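Local structure of UDP-glucose:anthocyanidin 3-O-glucosyltransferase (Clitoria ternatea, 4REL) at residues A[284-289]-A[306-311]; A[311-316]-A[320-325]; A[58-63]-A[102-107]; A[37-42]-A[47-52]. The protein is an enzyme of the GT-B glycosyltransferase clan, built round two parallel beta-sheets that are each flanked by helices. All blocks are in the same frame, centred on the assembly; numbering follows the deposited sequence. Where two conformers were deposited one is given.

Contact 1: residues A[284-289]-A[306-311]; sequences AVAEAL and SILPKG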
loop_
_atom_site.group_PDB
_atom_site.type_symbol
_atom_site.label_atom_id
_atom_site.label_comp_id
_atom_site.label_asym_id
_atom_site.label_seq_id
_atom_site.Cartn_x
_atom_site.Cartn_y
_atom_site.Cartn_z
ATOM N N ALA A 284 -6.554 19.112 -15.852
ATOM C CA ALA A 284 -6.975 18.134 -16.853
ATOM C C ALA A 284 -8.035 17.180 -16.314
ATOM O O ALA A 284 -8.996 16.850 -17.016
ATOM C CB ALA A 284 -5.776 17.342 -17.375
ATOM N N VAL A 285 -7.848 16.728 -15.078
ATOM C CA VAL A 285 -8.828 15.848 -14.443
ATOM C C VAL A 285 -10.179 16.552 -14.338
ATOM O O VAL A 285 -11.211 15.988 -14.720
ATOM C CB VAL A 285 -8.343 15.375 -13.062
ATOM C CG1 VAL A 285 -9.490 14.748 -12.261
ATOM C CG2 VAL A 285 -7.186 14.381 -13.230
ATOM N N ALA A 286 -10.177 17.792 -13.854
ATOM C CA ALA A 286 -11.432 18.544 -13.759
ATOM C C ALA A 286 -12.113 18.731 -15.120
ATOM O O ALA A 286 -13.315 18.485 -15.255
ATOM C CB ALA A 286 -11.215 19.896 -13.071
ATOM N N GLU A 287 -11.352 19.157 -16.128
ATOM C CA GLU A 287 -11.919 19.362 -17.462
ATOM C C GLU A 287 -12.546 18.091 -18.029
ATOM O O GLU A 287 -13.633 18.129 -18.623
ATOM C CB GLU A 287 -10.836 19.868 -18.421
ATOM C CG GLU A 287 -10.357 21.263 -18.095
ATOM C CD GLU A 287 -9.239 21.714 -19.003
ATOM O OE1 GLU A 287 -8.695 20.869 -19.751
ATOM O OE2 GLU A 287 -8.900 22.915 -18.966
ATOM N N ALA A 288 -11.850 16.970 -17.854
ATOM C CA ALA A 288 -12.317 15.684 -18.376
ATOM C C ALA A 288 -13.561 15.229 -17.632
ATOM O O ALA A 288 -14.513 14.750 -18.236
ATOM C CB ALA A 288 -11.234 14.630 -18.273
ATOM N N LEU A 289 -13.553 15.376 -16.314
ATOM C CA LEU A 289 -14.721 14.984 -15.532
ATOM C C LEU A 289 -15.940 15.783 -15.968
ATOM O O LEU A 289 -17.003 15.213 -16.219
ATOM C CB LEU A 289 -14.462 15.168 -14.033
ATOM C CG LEU A 289 -13.607 14.100 -13.352
ATOM C CD1 LEU A 289 -13.368 14.472 -11.886
ATOM C CD2 LEU A 289 -14.255 12.726 -13.449
ATOM N N SER A 306 -8.086 25.829 -5.256
ATOM C CA SER A 306 -7.805 27.110 -5.906
ATOM C C SER A 306 -7.284 26.968 -7.335
ATOM O O SER A 306 -7.280 27.935 -8.098
ATOM C CB SER A 306 -6.817 27.945 -5.074
ATOM O OG SER A 306 -5.605 27.238 -4.848
ATOM N N ILE A 307 -6.842 25.774 -7.711
ATOM C CA ILE A 307 -6.317 25.609 -9.068
ATOM C C ILE A 307 -7.308 24.935 -10.020
ATOM O O ILE A 307 -7.059 24.863 -11.223
ATOM C CB ILE A 307 -4.964 24.881 -9.088
ATOM C CG1 ILE A 307 -5.131 23.433 -8.652
ATOM C CG2 ILE A 307 -3.940 25.616 -8.216
ATOM C CD1 ILE A 307 -3.919 22.573 -8.941
ATOM N N LEU A 308 -8.429 24.452 -9.487
ATOM C CA LEU A 308 -9.508 23.944 -10.333
ATOM C C LEU A 308 -9.995 25.068 -11.232
ATOM O O LEU A 308 -9.962 26.230 -10.823
ATOM C CB LEU A 308 -10.666 23.458 -9.463
ATOM C CG LEU A 308 -10.391 22.244 -8.586
ATOM C CD1 LEU A 308 -11.616 21.935 -7.725
ATOM C CD2 LEU A 308 -10.031 21.040 -9.442
ATOM N N PRO A 309 -10.439 24.734 -12.460
ATOM C CA PRO A 309 -10.981 25.728 -13.391
ATOM C C PRO A 309 -12.062 26.562 -12.710
ATOM O O PRO A 309 -12.834 26.022 -11.911
ATOM C CB PRO A 309 -11.600 24.863 -14.498
ATOM C CG PRO A 309 -10.772 23.620 -14.495
ATOM C CD PRO A 309 -10.445 23.378 -13.039
ATOM N N LYS A 310 -12.095 27.863 -12.985
ATOM C CA LYS A 310 -13.128 28.715 -12.415
ATOM C C LYS A 310 -14.520 28.194 -12.788
ATOM O O LYS A 310 -14.796 27.920 -13.955
ATOM C CB LYS A 310 -12.968 30.163 -12.891
ATOM C CG LYS A 310 -14.017 31.092 -12.303
ATOM C CD LYS A 310 -13.832 32.538 -12.731
ATOM C CE LYS A 310 -14.807 33.434 -11.977
ATOM N NZ LYS A 310 -14.788 34.837 -12.465
ATOM N N GLY A 311 -15.381 28.034 -11.782
ATOM C CA GLY A 311 -16.741 27.584 -12.013
ATOM C C GLY A 311 -16.929 26.084 -12.172
ATOM O O GLY A 311 -18.066 25.611 -12.278
#

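Contact 2: residues A[311-316]-A[320-325]; sequences GFVERT and GKVVSW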
loop_
_atom_site.group_PDB
_atom_site.type_symbol
_atom_site.label_atom_id
_atom_site.label_comp_id
_atom_site.label_asym_id
_atom_site.label_seq_id
_atom_site.Cartn_x
_atom_site.Cartn_y
_atom_site.Cartn_z
ATOM N N GLY A 311 -15.381 28.034 -11.782
ATOM C CA GLY A 311 -16.741 27.584 -12.013
ATOM C C GLY A 311 -16.929 26.084 -12.172
ATOM O O GLY A 311 -18.066 25.611 -12.278
ATOM N N PHE A 312 -15.835 25.328 -12.198
ATOM C CA PHE A 312 -15.942 23.882 -12.397
ATOM C C PHE A 312 -16.786 23.200 -11.314
ATOM O O PHE A 312 -17.679 22.409 -11.623
ATOM C CB PHE A 312 -14.555 23.230 -12.493
ATOM C CG PHE A 312 -14.550 21.761 -12.135
ATOM C CD1 PHE A 312 -15.052 20.814 -13.017
ATOM C CD2 PHE A 312 -14.036 21.337 -10.920
ATOM C CE1 PHE A 312 -15.059 19.461 -12.684
ATOM C CE2 PHE A 312 -14.033 19.986 -10.583
ATOM C CZ PHE A 312 -14.548 19.054 -11.461
ATOM N N VAL A 313 -16.497 23.478 -10.048
ATOM C CA VAL A 313 -17.235 22.814 -8.978
ATOM C C VAL A 313 -18.700 23.225 -9.023
ATOM O O VAL A 313 -19.598 22.396 -8.884
ATOM C CB VAL A 313 -16.658 23.134 -7.584
ATOM C CG1 VAL A 313 -17.479 22.460 -6.518
ATOM C CG2 VAL A 313 -15.211 22.662 -7.485
ATOM N N GLU A 314 -18.933 24.516 -9.225
ATOM C CA GLU A 314 -20.291 25.036 -9.302
ATOM C C GLU A 314 -21.079 24.433 -10.471
ATOM O O GLU A 314 -22.210 23.970 -10.289
ATOM C CB GLU A 314 -20.271 26.567 -9.396
ATOM C CG GLU A 314 -21.646 27.191 -9.312
ATOM C CD GLU A 314 -21.595 28.703 -9.166
ATOM O OE1 GLU A 314 -20.504 29.242 -8.867
ATOM O OE2 GLU A 314 -22.652 29.346 -9.343
ATOM N N ARG A 315 -20.489 24.420 -11.663
ATOM C CA ARG A 315 -21.182 23.883 -12.835
ATOM C C ARG A 315 -21.486 22.379 -12.721
ATOM O O ARG A 315 -22.494 21.908 -13.251
ATOM C CB ARG A 315 -20.408 24.171 -14.130
ATOM C CG ARG A 315 -20.393 25.639 -14.562
ATOM C CD ARG A 315 -19.724 25.777 -15.933
ATOM N NE ARG A 315 -18.407 25.144 -15.949
ATOM C CZ ARG A 315 -17.268 25.778 -15.690
ATOM N NH1 ARG A 315 -17.272 27.077 -15.406
ATOM N NH2 ARG A 315 -16.121 25.116 -15.714
ATOM N N THR A 316 -20.628 21.629 -12.024
ATOM C CA THR A 316 -20.821 20.178 -11.911
ATOM C C THR A 316 -21.525 19.768 -10.623
ATOM O O THR A 316 -21.677 18.578 -10.357
ATOM C CB THR A 316 -19.484 19.413 -11.994
ATOM O OG1 THR A 316 -18.626 19.865 -10.942
ATOM C CG2 THR A 316 -18.797 19.676 -13.339
ATOM N N GLY A 320 -21.818 15.906 -9.412
ATOM C CA GLY A 320 -20.528 15.515 -8.884
ATOM C C GLY A 320 -20.301 16.068 -7.504
ATOM O O GLY A 320 -20.944 17.036 -7.104
ATOM N N LYS A 321 -19.392 15.438 -6.769
ATOM C CA LYS A 321 -19.022 15.902 -5.441
ATOM C C LYS A 321 -17.515 16.031 -5.417
ATOM O O LYS A 321 -16.810 15.070 -5.725
ATOM C CB LYS A 321 -19.439 14.889 -4.368
ATOM C CG LYS A 321 -20.866 15.039 -3.855
ATOM C CD LYS A 321 -20.987 14.508 -2.430
ATOM C CE LYS A 321 -21.613 15.552 -1.505
ATOM N NZ LYS A 321 -23.113 15.530 -1.531
ATOM N N VAL A 322 -17.025 17.214 -5.066
ATOM C CA VAL A 322 -15.596 17.420 -4.874
ATOM C C VAL A 322 -15.408 17.682 -3.392
ATOM O O VAL A 322 -15.892 18.691 -2.869
ATOM C CB VAL A 322 -15.095 18.605 -5.712
ATOM C CG1 VAL A 322 -13.612 18.860 -5.446
ATOM C CG2 VAL A 322 -15.343 18.336 -7.204
ATOM N N VAL A 323 -14.746 16.752 -2.700
ATOM C CA VAL A 323 -14.687 16.791 -1.243
ATOM C C VAL A 323 -13.274 16.514 -0.752
ATOM O O VAL A 323 -12.452 15.972 -1.488
ATOM C CB VAL A 323 -15.660 15.778 -0.620
ATOM C CG1 VAL A 323 -17.101 16.143 -0.970
ATOM C CG2 VAL A 323 -15.332 14.383 -1.098
ATOM N N SER A 324 -12.993 16.890 0.490
ATOM C CA SER A 324 -11.652 16.751 1.041
ATOM C C SER A 324 -11.374 15.334 1.522
ATOM O O SER A 324 -10.219 14.909 1.576
ATOM C CB SER A 324 -11.447 17.738 2.198
ATOM O OG SER A 324 -11.576 19.069 1.741
ATOM N N TRP A 325 -12.434 14.608 1.864
ATOM C CA TRP A 325 -12.308 13.262 2.418
ATOM C C TRP A 325 -13.546 12.421 2.114
ATOM O O TRP A 325 -14.662 12.938 2.095
ATOM C CB TRP A 325 -12.102 13.347 3.937
ATOM C CG TRP A 325 -12.199 12.026 4.642
ATOM C CD1 TRP A 325 -11.177 11.155 4.899
ATOM C CD2 TRP A 325 -13.384 11.425 5.185
ATOM N NE1 TRP A 325 -11.654 10.052 5.567
ATOM C CE2 TRP A 325 -13.006 10.192 5.752
ATOM C CE3 TRP A 325 -14.729 11.812 5.242
ATOM C CZ2 TRP A 325 -13.926 9.341 6.369
ATOM C CZ3 TRP A 325 -15.639 10.968 5.854
ATOM C CH2 TRP A 325 -15.235 9.748 6.409
HETATM O O HOH W 1 -19.142 19.801 -7.979
#

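Contact 3: residues A[58-63]-A[102-107]; sequences NIRVFT and AETKQS. With ACT (acetate ion), chain G.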
loop_
_atom_site.group_PDB
_atom_site.type_symbol
_atom_site.label_atom_id
_atom_site.label_comp_id
_atom_site.label_asym_id
_atom_site.label_seq_id
_atom_site.Cartn_x
_atom_site.Cartn_y
_atom_site.Cartn_z
ATOM N N ASN A 58 -2.952 -6.475 25.480
ATOM C CA ASN A 58 -1.638 -7.058 25.210
ATOM C C ASN A 58 -0.827 -6.334 24.122
ATOM O O ASN A 58 0.244 -6.801 23.724
ATOM C CB ASN A 58 -1.729 -8.569 24.940
ATOM C CG ASN A 58 -2.560 -8.912 23.713
ATOM O OD1 ASN A 58 -3.514 -8.208 23.361
ATOM N ND2 ASN A 58 -2.199 -10.009 23.056
ATOM N N ILE A 59 -1.345 -5.197 23.653
ATOM C CA ILE A 59 -0.587 -4.319 22.764
ATOM C C ILE A 59 -0.203 -3.063 23.539
ATOM O O ILE A 59 -1.058 -2.411 24.155
ATOM C CB ILE A 59 -1.382 -3.909 21.503
ATOM C CG1 ILE A 59 -1.747 -5.145 20.676
ATOM C CG2 ILE A 59 -0.569 -2.927 20.677
ATOM C CD1 ILE A 59 -2.577 -4.837 19.422
ATOM N N ARG A 60 1.083 -2.740 23.538
ATOM C CA ARG A 60 1.562 -1.545 24.219
ATOM C C ARG A 60 2.328 -0.724 23.211
ATOM O O ARG A 60 2.993 -1.281 22.340
ATOM C CB ARG A 60 2.469 -1.918 25.389
ATOM C CG ARG A 60 1.728 -2.645 26.502
ATOM C CD ARG A 60 2.675 -3.303 27.498
ATOM N NE ARG A 60 1.923 -4.100 28.476
ATOM C CZ ARG A 60 1.611 -5.384 28.319
ATOM N NH1 ARG A 60 1.999 -6.035 27.233
ATOM N NH2 ARG A 60 0.915 -6.022 29.254
ATOM N N VAL A 61 2.247 0.596 23.341
ATOM C CA VAL A 61 2.838 1.485 22.344
ATOM C C VAL A 61 4.035 2.219 22.930
ATOM O O VAL A 61 3.964 2.757 24.038
ATOM C CB VAL A 61 1.793 2.485 21.836
ATOM C CG1 VAL A 61 2.427 3.489 20.877
ATOM C CG2 VAL A 61 0.659 1.737 21.149
ATOM N N PHE A 62 5.147 2.214 22.196
ATOM C CA PHE A 62 6.361 2.890 22.645
ATOM C C PHE A 62 6.847 3.869 21.595
ATOM O O PHE A 62 6.524 3.730 20.411
ATOM C CB PHE A 62 7.442 1.863 22.998
ATOM C CG PHE A 62 6.989 0.869 24.033
ATOM C CD1 PHE A 62 6.997 1.204 25.374
ATOM C CD2 PHE A 62 6.510 -0.382 23.660
ATOM C CE1 PHE A 62 6.550 0.313 26.327
ATOM C CE2 PHE A 62 6.062 -1.284 24.615
ATOM C CZ PHE A 62 6.085 -0.938 25.949
ATOM N N THR A 63 7.609 4.865 22.032
ATOM C CA THR A 63 8.022 5.948 21.139
ATOM C C THR A 63 9.539 6.060 21.008
ATOM O O THR A 63 10.258 6.115 22.009
ATOM C CB THR A 63 7.485 7.290 21.642
ATOM O OG1 THR A 63 6.055 7.226 21.748
ATOM C CG2 THR A 63 7.872 8.423 20.694
ATOM N N ALA A 102 11.501 -3.040 29.518
ATOM C CA ALA A 102 11.318 -2.475 30.856
ATOM C C ALA A 102 9.854 -2.543 31.304
ATOM O O ALA A 102 9.566 -2.851 32.461
ATOM C CB ALA A 102 11.837 -1.035 30.921
ATOM N N GLU A 103 8.923 -2.286 30.386
ATOM C CA GLU A 103 7.503 -2.267 30.733
ATOM C C GLU A 103 6.947 -3.672 30.928
ATOM O O GLU A 103 6.215 -3.944 31.891
ATOM C CB GLU A 103 6.693 -1.516 29.665
ATOM C CG GLU A 103 5.171 -1.590 29.845
ATOM C CD GLU A 103 4.684 -0.903 31.109
ATOM O OE1 GLU A 103 5.448 -0.110 31.692
ATOM O OE2 GLU A 103 3.534 -1.151 31.523
ATOM N N THR A 104 7.306 -4.575 30.021
ATOM C CA THR A 104 6.767 -5.938 30.059
ATOM C C THR A 104 7.519 -6.854 31.020
ATOM O O THR A 104 7.004 -7.898 31.419
ATOM C CB THR A 104 6.797 -6.595 28.667
ATOM O OG1 THR A 104 8.156 -6.705 28.224
ATOM C CG2 THR A 104 5.990 -5.779 27.667
ATOM N N LYS A 105 8.744 -6.466 31.358
ATOM C CA LYS A 105 9.682 -7.308 32.117
ATOM C C LYS A 105 10.015 -8.611 31.391
ATOM O O LYS A 105 10.395 -9.613 32.017
ATOM C CB LYS A 105 9.177 -7.576 33.545
ATOM C CG LYS A 105 8.844 -6.298 34.308
ATOM C CD LYS A 105 8.465 -6.590 35.758
ATOM C CE LYS A 105 8.266 -5.302 36.565
ATOM N NZ LYS A 105 9.497 -4.436 36.617
ATOM N N GLN A 106 9.891 -8.584 30.064
ATOM C CA GLN A 106 10.110 -9.765 29.229
ATOM C C GLN A 106 11.090 -9.442 28.120
ATOM O O GLN A 106 10.925 -8.447 27.423
ATOM C CB GLN A 106 8.794 -10.220 28.583
ATOM C CG GLN A 106 7.684 -10.611 29.560
ATOM C CD GLN A 106 6.362 -10.868 28.844
ATOM O OE1 GLN A 106 5.988 -10.134 27.930
ATOM N NE2 GLN A 106 5.660 -11.927 29.242
ATOM N N SER A 107 12.100 -10.285 27.944
ATOM C CA SER A 107 12.991 -10.144 26.804
ATOM C C SER A 107 12.154 -10.358 25.537
ATOM O O SER A 107 11.171 -11.110 25.541
ATOM C CB SER A 107 14.128 -11.166 26.883
ATOM O OG SER A 107 13.621 -12.490 26.873
HETATM C C ACT G . 0.106 -9.095 27.942
HETATM O O ACT G . 1.215 -8.652 27.568
HETATM O OXT ACT G . -0.689 -8.385 28.602
HETATM C CH3 ACT G . -0.209 -10.549 27.709
#

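Contact 4: residues A[37-42]-A[47-52]; sequences FSFIGT and AFLFTK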
loop_
_atom_site.group_PDB
_atom_site.type_symbol
_atom_site.label_atom_id
_atom_site.label_comp_id
_atom_site.label_asym_id
_atom_site.label_seq_id
_atom_site.Cartn_x
_atom_site.Cartn_y
_atom_site.Cartn_z
ATOM N N PHE A 37 2.664 -7.759 22.738
ATOM C CA PHE A 37 2.998 -7.123 21.468
ATOM C C PHE A 37 3.380 -5.671 21.734
ATOM O O PHE A 37 2.587 -4.891 22.264
ATOM C CB PHE A 37 1.819 -7.218 20.488
ATOM C CG PHE A 37 1.514 -8.634 20.057
ATOM C CD1 PHE A 37 2.017 -9.134 18.863
ATOM C CD2 PHE A 37 0.768 -9.480 20.870
ATOM C CE1 PHE A 37 1.755 -10.444 18.463
ATOM C CE2 PHE A 37 0.509 -10.793 20.481
ATOM C CZ PHE A 37 1.000 -11.273 19.275
ATOM N N SER A 38 4.608 -5.318 21.372
ATOM C CA SER A 38 5.132 -3.996 21.668
ATOM C C SER A 38 5.347 -3.250 20.363
ATOM O O SER A 38 6.246 -3.581 19.591
ATOM C CB SER A 38 6.436 -4.109 22.462
ATOM O OG SER A 38 6.205 -4.642 23.774
ATOM N N PHE A 39 4.506 -2.250 20.127
ATOM C CA PHE A 39 4.472 -1.510 18.865
ATOM C C PHE A 39 5.317 -0.249 19.025
ATOM O O PHE A 39 5.006 0.625 19.833
ATOM C CB PHE A 39 3.015 -1.155 18.535
ATOM C CG PHE A 39 2.767 -0.828 17.091
ATOM C CD1 PHE A 39 2.330 -1.807 16.213
ATOM C CD2 PHE A 39 2.952 0.460 16.616
ATOM C CE1 PHE A 39 2.083 -1.516 14.880
ATOM C CE2 PHE A 39 2.706 0.765 15.278
ATOM C CZ PHE A 39 2.275 -0.221 14.415
ATOM N N ILE A 40 6.385 -0.152 18.245
ATOM C CA ILE A 40 7.397 0.871 18.467
ATOM C C ILE A 40 7.400 1.842 17.290
ATOM O O ILE A 40 7.861 1.508 16.199
ATOM C CB ILE A 40 8.794 0.231 18.618
ATOM C CG1 ILE A 40 8.797 -0.770 19.783
ATOM C CG2 ILE A 40 9.860 1.301 18.818
ATOM C CD1 ILE A 40 10.022 -1.705 19.800
ATOM N N GLY A 41 6.873 3.042 17.513
ATOM C CA GLY A 41 6.791 4.038 16.452
ATOM C C GLY A 41 7.388 5.362 16.879
ATOM O O GLY A 41 7.975 5.460 17.957
ATOM N N THR A 42 7.243 6.384 16.039
ATOM C CA THR A 42 7.694 7.725 16.391
ATOM C C THR A 42 6.524 8.469 17.018
ATOM O O THR A 42 5.394 7.974 17.002
ATOM C CB THR A 42 8.149 8.495 15.152
ATOM O OG1 THR A 42 7.058 8.571 14.222
ATOM C CG2 THR A 42 9.311 7.780 14.476
ATOM N N ALA A 47 0.873 9.103 17.002
ATOM C CA ALA A 47 -0.275 10.011 16.987
ATOM C C ALA A 47 -1.237 9.623 15.866
ATOM O O ALA A 47 -2.457 9.586 16.053
ATOM C CB ALA A 47 0.185 11.443 16.811
ATOM N N PHE A 48 -0.668 9.324 14.704
ATOM C CA PHE A 48 -1.438 8.947 13.526
ATOM C C PHE A 48 -2.310 7.716 13.761
ATOM O O PHE A 48 -3.478 7.706 13.381
ATOM C CB PHE A 48 -0.504 8.714 12.338
ATOM C CG PHE A 48 -1.215 8.400 11.056
ATOM C CD1 PHE A 48 -1.784 9.412 10.297
ATOM C CD2 PHE A 48 -1.299 7.099 10.600
ATOM C CE1 PHE A 48 -2.424 9.128 9.102
ATOM C CE2 PHE A 48 -1.941 6.806 9.411
ATOM C CZ PHE A 48 -2.503 7.821 8.660
ATOM N N LEU A 49 -1.755 6.690 14.403
ATOM C CA LEU A 49 -2.483 5.437 14.616
ATOM C C LEU A 49 -3.353 5.395 15.858
ATOM O O LEU A 49 -4.442 4.837 15.825
ATOM C CB LEU A 49 -1.525 4.240 14.692
ATOM C CG LEU A 49 -1.024 3.635 13.385
ATOM C CD1 LEU A 49 -0.073 2.480 13.701
ATOM C CD2 LEU A 49 -2.174 3.166 12.487
ATOM N N PHE A 50 -2.874 5.960 16.958
ATOM C CA PHE A 50 -3.463 5.633 18.253
ATOM C C PHE A 50 -4.248 6.745 18.947
ATOM O O PHE A 50 -4.724 6.561 20.063
ATOM C CB PHE A 50 -2.383 5.081 19.186
ATOM C CG PHE A 50 -1.680 3.869 18.636
ATOM C CD1 PHE A 50 -2.350 2.660 18.524
ATOM C CD2 PHE A 50 -0.355 3.939 18.219
ATOM C CE1 PHE A 50 -1.714 1.541 18.013
ATOM C CE2 PHE A 50 0.287 2.824 17.709
ATOM C CZ PHE A 50 -0.388 1.625 17.609
ATOM N N THR A 51 -4.394 7.889 18.296
ATOM C CA THR A 51 -5.110 8.995 18.926
ATOM C C THR A 51 -6.565 8.645 19.262
ATOM O O THR A 51 -6.984 8.744 20.416
ATOM C CB THR A 51 -5.044 10.277 18.068
ATOM O OG1 THR A 51 -3.695 10.764 18.055
ATOM C CG2 THR A 51 -5.957 11.354 18.631
ATOM N N LYS A 52 -7.323 8.215 18.260
ATOM C CA LYS A 52 -8.769 8.046 18.414
ATOM C C LYS A 52 -9.142 6.607 18.756
ATOM O O LYS A 52 -10.319 6.246 18.767
ATOM C CB LYS A 52 -9.474 8.433 17.108
ATOM C CG LYS A 52 -8.943 9.699 16.436
ATOM C CD LYS A 52 -9.718 10.934 16.879
ATOM C CE LYS A 52 -9.033 12.221 16.435
ATOM N NZ LYS A 52 -8.951 12.345 14.953
#

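Contact 1: residues A[284-289]-A[306-311]
Ala286 and Pro309 meet where helix 279-292 of a Rossmann-like domain, the helix joining parallel strands 266-270 and 296-299, is overlaid by the loop that follows the second strand. The tight part is a single methyl group in a small corner. Ala286 CB points at the loop and lies 3.6 Å from Pro309 CD, so the proline ring presents its CD-CG side to the helix. From the adjoining position Leu308 reaches in with one branch, its CD2 4.0 Å from Ala286 CB; with CG beside the backbone N (chi1 -66°), the branched end is carried to the Ala286 methyl. Trp298 of strand 296-299 touches both Ala286 and Leu308, which makes this the buried side. No hydrogen bond crosses between the segments, and the join is wholly apolar.

Toward solvent the packing thins. Glu287 only brushes the proline with the aliphatic part of its chain, and it also touches Lys392 of helix 392-403. Beyond the proline, Gly311, with positive phi, takes the N-cap place of helix 312-315. At the outer margin Glu287 CG stands 4.3 Å from Pro309 CG.

Contact 2: residues A[311-316]-A[320-325]
Val322 turns its side chain toward helix 312-315 and meets it with one methyl. Its CG1 is anti to the backbone N (chi1 177°), which leaves CG2 beside that N and facing the helix. There Val322 CG2 lies 4.0 Å from Phe312 CE2, approaching the ring obliquely, and 4.3 Å from Val313 CG2. Phe296 of the adjacent strand and Leu300 also touch this valine.

Thr316, the first residue past the helix, points its CB toward the strand, but its hydroxyl reaches back to the helix. Both its backbone N and its hydroxyl donate to Phe312 O, from opposite faces of the carbonyl plane: Thr316 N at 3.1 Å and Thr316 OG1 at 2.8 Å from Phe312 O, the hydroxyl tilted 28° from that plane. The same oxygen, OG1, sits above one face of the Phe312 ring, toward its rim. This short helix is the connection of a beta-alpha-beta unit, strand 296-299 to strand 320-323, and the latter is an outermost strand of its parallel sheet within the chain.

Gly320 opens the strand soon after the helix, its CA 5.6 Å from Thr316 CA. Gly320 N gives Thr316 O a short but bent, weak bond of 2.8 Å, with an N-H...O angle of 119°. Nearby, a water donates to Val313 O at 2.8 Å, and the same water makes a long, weak bond to Gly320 O.

Contact 3: residues A[58-63]-A[102-107]
Atom O of an acetate ion, probably from the crystallisation liquor, is gripped twice by Arg60, whose shaft at the same time rests on Glu103 and Thr104. Arg60 NH1 donates to acetate O at 2.8 Å and 158°; Arg60 NH2 adds a weak bond to that atom and a better one to acetate OXT at 2.9 Å. The acetate thus sits at the edge of the guanidinium, its carbon in the plane, and Ser36 OG makes a further hydrogen bond to the ion.

The arginine chain is extended from CG to NE, and this lays its methylene part across the helix end. Arg60 CD lies 3.8 Å from Glu103 CG, the two chains crossing at about a right angle, and Arg60 NH1 is 4.0 Å from Thr104 CG2. No salt bridge joins Arg60 to the modelled conformer of Glu103, though their opposite charges are near enough that some weak attraction is likely. Phe62 brings a ring edge instead, its CE1 3.8 Å from Glu103 CB.

Thr104 OG1 bonds to Ala100 O within the helix and also accepts from Gln106 N at 3.2 Å, forming an ST turn just where Lys105, with positive phi, leaves the helix. All this lies at the surface, where helix 89-104 ends against strand 59-64, an outermost strand of the seven-stranded parallel sheet, whose neighbour is strand 36-42.

Contact 4: residues A[37-42]-A[47-52]
Phe39 carries its CG anti to the backbone N (chi1 -160°), which sends the ring out from the strand toward the helix, while Phe50 keeps CG beside its backbone N (chi1 -57°) and aims the far end of its ring back at the strand. The result is an offset edge-to-face pair. The planes stand at 82° and the ring centroids of Phe39 and Phe50 are 5.4 Å apart. The leading edge of Phe50, its CZ and CE2, comes over one face of Phe39 near the rim, with Phe50 CZ 3.7 Å from Phe39 CD2; in turn Phe39 CD2 lies in the plane of the Phe50 ring.

Leu49 fills in beside the pair. Its CD1 approaches the outer half of the phenylalanine ring, at 3.6 Å from both Phe39 CE2 and Phe39 CZ, and its own CB covers the centre of one face of Phe50. Phe50 thus has Leu49 against one face and Phe39 at its edge.

Nearby, Thr51 OG1 donates to Ala47 O at 2.6 Å, on a lone pair in the carbonyl plane, beside a long, weak backbone bond from Thr51 N to that oxygen. Thr42 is the N-cap of the helix.

The side chain of Leu49 is about 13 Å from the bound 3,5,7-trihydroxy-2-(4-hydroxyphenyl)-4H-chromen-4-one. The contact is the strand-helix half of the beta-alpha-beta unit 36-42, 43-50, 59-64: Leu18 and Leu22 of helix 18-31 touch Leu49 and Phe50 respectively, Val61 of strand 59-64 touches Phe50, and Ile9 of strand 6-10 touches Phe39.

How the contacts relate
From the N terminus, contact 4 comes first and closes a very short loop, folding helix 43-50 onto strand 36-42. Contact 3 follows with the longest loop, about forty residues, bringing the end of helix 89-104 to strand 59-64. The two lie side by side: those strands are neighbours in the seven-stranded sheet, with Arg60 O bonded to Phe39 N. Far along the chain, contact 1 returns a loop to helix 279-292, and contact 2 starts at the shared Gly311 and closes the shortest loop, three residues, folding helix 312-315 onto outermost strand 320-323 of the second sheet. All four run in series; none nests or crosses. Contacts 1 and 3 are about 50 Å apart between centres.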